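Acyl-coenzyme A oxidase (Caenorhabditis elegans, PDB 5K3H) catalyses the first, FAD-dependent step of peroxisomal beta-oxidation, desaturating acyl-CoA thioesters to (2E)-enoyl-CoAs with oxygen as electron acceptor and hydrogen peroxide as by-product. Local coordinates at residues B[309-312]-B[313-317]; B[414-417]-B[418-421]. One frame throughout, in Å; residues are numbered along the deposited sequence.

Interaction 1: B[309-312]-B[313-317]; sequences ALNI and ATRYS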
loop_
_atom_site.group_PDB
_atom_site.type_symbol
_atom_site.label_atom_id
_atom_site.label_comp_id
_atom_site.label_asym_id
_atom_site.label_seq_id
_atom_site.Cartn_x
_atom_site.Cartn_y
_atom_site.Cartn_z
ATOM N N ALA B 309 -3.492 11.236 -7.231
ATOM C CA ALA B 309 -4.340 10.066 -7.030
ATOM C C ALA B 309 -5.810 10.451 -6.903
ATOM O O ALA B 309 -6.684 9.762 -7.441
ATOM C CB ALA B 309 -3.870 9.294 -5.801
ATOM N N LEU B 310 -6.102 11.576 -6.244
ATOM C CA LEU B 310 -7.500 11.946 -6.048
ATOM C C LEU B 310 -8.130 12.476 -7.330
ATOM O O LEU B 310 -9.306 12.200 -7.606
ATOM C CB LEU B 310 -7.610 12.967 -4.916
ATOM C CG LEU B 310 -7.270 12.379 -3.539
ATOM C CD1 LEU B 310 -6.959 13.511 -2.567
ATOM C CD2 LEU B 310 -8.405 11.529 -3.043
ATOM N N ASN B 311 -7.365 13.219 -8.144
ATOM C CA ASN B 311 -7.848 13.567 -9.478
ATOM C C ASN B 311 -8.274 12.304 -10.231
ATOM O O ASN B 311 -9.345 12.254 -10.848
ATOM C CB ASN B 311 -6.759 14.302 -10.251
ATOM C CG ASN B 311 -6.788 15.819 -10.031
ATOM O OD1 ASN B 311 -7.477 16.542 -10.741
ATOM N ND2 ASN B 311 -6.021 16.303 -9.043
ATOM N N ILE B 312 -7.439 11.272 -10.193
ATOM C CA ILE B 312 -7.741 10.050 -10.931
ATOM C C ILE B 312 -8.991 9.383 -10.377
ATOM O O ILE B 312 -9.941 9.092 -11.117
ATOM C CB ILE B 312 -6.530 9.098 -10.901
ATOM C CG1 ILE B 312 -5.350 9.737 -11.645
ATOM C CG2 ILE B 312 -6.926 7.706 -11.427
ATOM C CD1 ILE B 312 -3.998 9.204 -11.222
ATOM N N ALA B 313 -9.020 9.157 -9.059
ATOM C CA ALA B 313 -10.124 8.423 -8.471
ATOM C C ALA B 313 -11.425 9.216 -8.500
ATOM O O ALA B 313 -12.499 8.619 -8.614
ATOM C CB ALA B 313 -9.770 8.023 -7.044
ATOM N N THR B 314 -11.370 10.548 -8.371
ATOM C CA THR B 314 -12.611 11.315 -8.320
ATOM C C THR B 314 -13.182 11.547 -9.720
ATOM O O THR B 314 -14.406 11.466 -9.915
ATOM C CB THR B 314 -12.387 12.648 -7.589
ATOM O OG1 THR B 314 -11.713 12.420 -6.326
ATOM C CG2 THR B 314 -13.717 13.371 -7.353
ATOM N N ARG B 315 -12.327 11.799 -10.717
ATOM C CA ARG B 315 -12.807 11.824 -12.101
ATOM C C ARG B 315 -13.453 10.491 -12.494
ATOM O O ARG B 315 -14.567 10.466 -13.030
ATOM C CB ARG B 315 -11.650 12.178 -13.042
ATOM C CG ARG B 315 -11.294 13.655 -13.017
ATOM C CD ARG B 315 -9.968 13.905 -13.692
ATOM N NE ARG B 315 -9.673 15.331 -13.744
ATOM C CZ ARG B 315 -8.601 15.857 -14.324
ATOM N NH1 ARG B 315 -7.700 15.083 -14.904
ATOM N NH2 ARG B 315 -8.442 17.163 -14.324
ATOM N N TYR B 316 -12.762 9.374 -12.234
ATOM C CA TYR B 316 -13.309 8.053 -12.539
ATOM C C TYR B 316 -14.617 7.799 -11.797
ATOM O O TYR B 316 -15.542 7.201 -12.356
ATOM C CB TYR B 316 -12.276 6.970 -12.214
ATOM C CG TYR B 316 -12.768 5.567 -12.482
ATOM C CD1 TYR B 316 -12.934 5.103 -13.776
ATOM C CD2 TYR B 316 -13.078 4.717 -11.442
ATOM C CE1 TYR B 316 -13.419 3.818 -14.023
ATOM C CE2 TYR B 316 -13.543 3.441 -11.675
ATOM C CZ TYR B 316 -13.712 2.991 -12.959
ATOM O OH TYR B 316 -14.177 1.711 -13.177
ATOM N N SER B 317 -14.730 8.260 -10.544
ATOM C CA SER B 317 -15.983 8.087 -9.809
ATOM C C SER B 317 -17.121 8.873 -10.445
ATOM O O SER B 317 -18.288 8.475 -10.316
ATOM C CB SER B 317 -15.832 8.538 -8.354
ATOM O OG SER B 317 -14.928 7.728 -7.613
HETATM O O HOH W 1 -10.268 16.300 -11.316
#

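Interaction 2: B[414-417]-B[418-421]; sequences YSMA and SYIS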
loop_
_atom_site.group_PDB
_atom_site.type_symbol
_atom_site.label_atom_id
_atom_site.label_comp_id
_atom_site.label_asym_id
_atom_site.label_seq_id
_atom_site.Cartn_x
_atom_site.Cartn_y
_atom_site.Cartn_z
ATOM N N TYR B 414 -6.552 -1.558 -10.358
ATOM C CA TYR B 414 -5.427 -2.479 -10.274
ATOM C C TYR B 414 -4.553 -2.420 -11.514
ATOM O O TYR B 414 -3.407 -2.872 -11.485
ATOM C CB TYR B 414 -5.958 -3.896 -10.096
ATOM C CG TYR B 414 -4.988 -4.880 -9.515
ATOM C CD1 TYR B 414 -4.723 -4.892 -8.160
ATOM C CD2 TYR B 414 -4.354 -5.828 -10.313
ATOM C CE1 TYR B 414 -3.837 -5.808 -7.609
ATOM C CE2 TYR B 414 -3.462 -6.757 -9.765
ATOM C CZ TYR B 414 -3.217 -6.739 -8.414
ATOM O OH TYR B 414 -2.348 -7.640 -7.844
ATOM N N SER B 415 -5.082 -1.877 -12.595
ATOM C CA SER B 415 -4.352 -1.741 -13.837
ATOM C C SER B 415 -3.299 -0.648 -13.731
ATOM O O SER B 415 -3.437 0.307 -12.953
ATOM C CB SER B 415 -5.333 -1.412 -14.967
ATOM O OG SER B 415 -4.663 -1.201 -16.200
ATOM N N MET B 416 -2.221 -0.795 -14.510
ATOM C CA MET B 416 -1.338 0.361 -14.623
ATOM C C MET B 416 -1.974 1.484 -15.423
ATOM O O MET B 416 -1.376 2.562 -15.536
ATOM C CB MET B 416 0.006 0.001 -15.228
ATOM C CG MET B 416 0.857 -0.920 -14.376
ATOM S SD MET B 416 1.076 -0.450 -12.637
ATOM C CE MET B 416 1.625 1.252 -12.806
ATOM N N ALA B 417 -3.150 1.252 -16.006
ATOM C CA ALA B 417 -3.892 2.324 -16.664
ATOM C C ALA B 417 -4.448 3.353 -15.678
ATOM O O ALA B 417 -4.819 4.459 -16.100
ATOM C CB ALA B 417 -5.023 1.735 -17.515
ATOM N N SER B 418 -4.569 3.003 -14.387
ATOM C CA SER B 418 -4.950 3.990 -13.381
ATOM C C SER B 418 -3.746 4.804 -12.923
ATOM O O SER B 418 -3.893 5.976 -12.556
ATOM C CB SER B 418 -5.573 3.313 -12.182
ATOM O OG SER B 418 -4.532 2.856 -11.343
ATOM N N TYR B 419 -2.573 4.174 -12.880
ATOM C CA TYR B 419 -1.256 4.706 -12.530
ATOM C C TYR B 419 -1.086 4.927 -11.036
ATOM O O TYR B 419 0.015 5.300 -10.620
ATOM C CB TYR B 419 -0.920 6.012 -13.268
ATOM C CG TYR B 419 0.571 6.233 -13.425
ATOM C CD1 TYR B 419 1.378 5.276 -14.059
ATOM C CD2 TYR B 419 1.181 7.385 -12.948
ATOM C CE1 TYR B 419 2.731 5.453 -14.207
ATOM C CE2 TYR B 419 2.551 7.576 -13.100
ATOM C CZ TYR B 419 3.309 6.594 -13.728
ATOM O OH TYR B 419 4.665 6.760 -13.881
ATOM N N ILE B 420 -2.105 4.659 -10.211
ATOM C CA ILE B 420 -2.059 5.011 -8.792
ATOM C C ILE B 420 -1.080 4.135 -8.022
ATOM O O ILE B 420 -0.439 4.599 -7.065
ATOM C CB ILE B 420 -3.473 4.925 -8.193
ATOM C CG1 ILE B 420 -4.389 5.946 -8.875
ATOM C CG2 ILE B 420 -3.421 5.208 -6.715
ATOM C CD1 ILE B 420 -5.837 5.833 -8.468
ATOM N N SER B 421 -0.906 2.882 -8.427
ATOM C CA SER B 421 0.036 2.032 -7.709
ATOM C C SER B 421 1.460 2.563 -7.782
ATOM O O SER B 421 2.217 2.424 -6.814
ATOM C CB SER B 421 -0.030 0.606 -8.252
ATOM O OG SER B 421 0.447 0.540 -9.583
HETATM O O HOH W 2 -1.497 1.317 -11.069
#

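Interaction 1: B[309-312]-B[313-317]
Thr314 turns its hydroxyl back onto the preceding turn of helix 300-319, where OG1 donates to Leu310 O at 2.7 Å. The same carbonyl oxygen takes the helical bond from Thr314 N at 2.8 Å, and the two donors arrive from opposite faces of the carbonyl plane, the hydroxyl at the sharper C=O...donor angle of 135°. With chi1 at -50°, OG1 sits beside its own backbone N, which brings the hydroxyl within bonding distance of the carbonyl four residues back. Ser317 repeats the pattern: its N and OG both donate to Ala313 O, and OG also bonds to Gln340, an FAD-binding residue.

On another flank of the helix, Asn311 and Arg315 run side by side. Arg315 is extended from CG to NE, with CG 3.2 Å from Asn311 O. Asn311 OD1 lies over one face of the guanidinium, 3.6 Å above its plane and offset toward the rim, with the amide and guanidinium planes 80° apart. Apart from the helical bond from Arg315 N to Asn311 O, the link is a water that donates to Asn311 OD1 at 2.9 Å and weakly accepts from Arg315 NE.

Farther out, Asn311 ND2 bonds to Ser307 O and Leu615 O, which fix the amide's rotation, while Arg315 forms a salt bridge with Asp616 and bonds to Gly630 O. Tyr316 OH bonds to His412. Helix 300-319 packs here against helices 338-367, 382-408 and 590-616 of this largely helical region. Hydroxyl-to-carbonyl bonds of this i to i-4 kind commonly accommodate Thr and Ser on buried helix faces, whereas the guanidinium, with Arg20 close by, probably owes much of its charge compensation to Asp616.

Interaction 2: B[414-417]-B[418-421]
Between Ser415 and Ser418 the backbone bends in a turn closed by a long bond from Ser418 N to Ser415 O, 3.3 Å, with the donor well above the carbonyl plane. Tyr419 then adopts positive phi (75°) at the N-cap of helix 420-428. Two ST turns follow one another here: Ser415 OG accepts from Ala417 N at 2.9 Å, and Ser418 OG accepts from Ile420 N at 3.2 Å in a nearly straight bond. A chi1 of 83° places Ser418 OG between its own N and carbonyl carbon; the hydroxyl is also bonded to Gly413 O.

Met416 is bent at both chi2 and chi3, which carries its thioether forward to the start of the helix. SD comes within 3.3 Å of Ser421 OG, and CE packs against the Tyr419 ring at 4.2 Å from CD1, while Met416 O lies at the edge of that ring, near its plane. A water links the turn to the helix, donating to Ser415 O and hydrogen-bonding with Ser421 OG at 2.6 Å.

Tyr419 OH bonds to Glu109. Trp643 of helix 636-645 packs on Ser415, Met416 and Ala417, and Ile420 rests on helix 382-408. Pro241, Lys242 and Met243 of the second subunit touch Ser415, Met416 and Ser421 respectively. The loop, which links helix 382-408 to helix 420-428, therefore lies at the dimer interface.

How the interactions relate
Both interactions lie in the C-alpha1 domain of the acyl-CoA oxidase, with centres about 12 Å apart on the same side of the chain's centre. Interaction 1 comes first, within helix 300-319; interaction 2 follows, after helices 338-367 and 382-408, at the start of helix 420-428. They touch directly through Ile312, whose CD1 lies 3.5 Å from Ser418 O and whose CG2 lies 3.7 Å from Ile420 CD1. Helix 382-408 packs against both. The helix of interaction 1 leads to Arg320, which binds FAD, while interaction 2 faces the second subunit; their packing therefore connects the helix before this residue to the interface of a dimer whose partners share the cofactor.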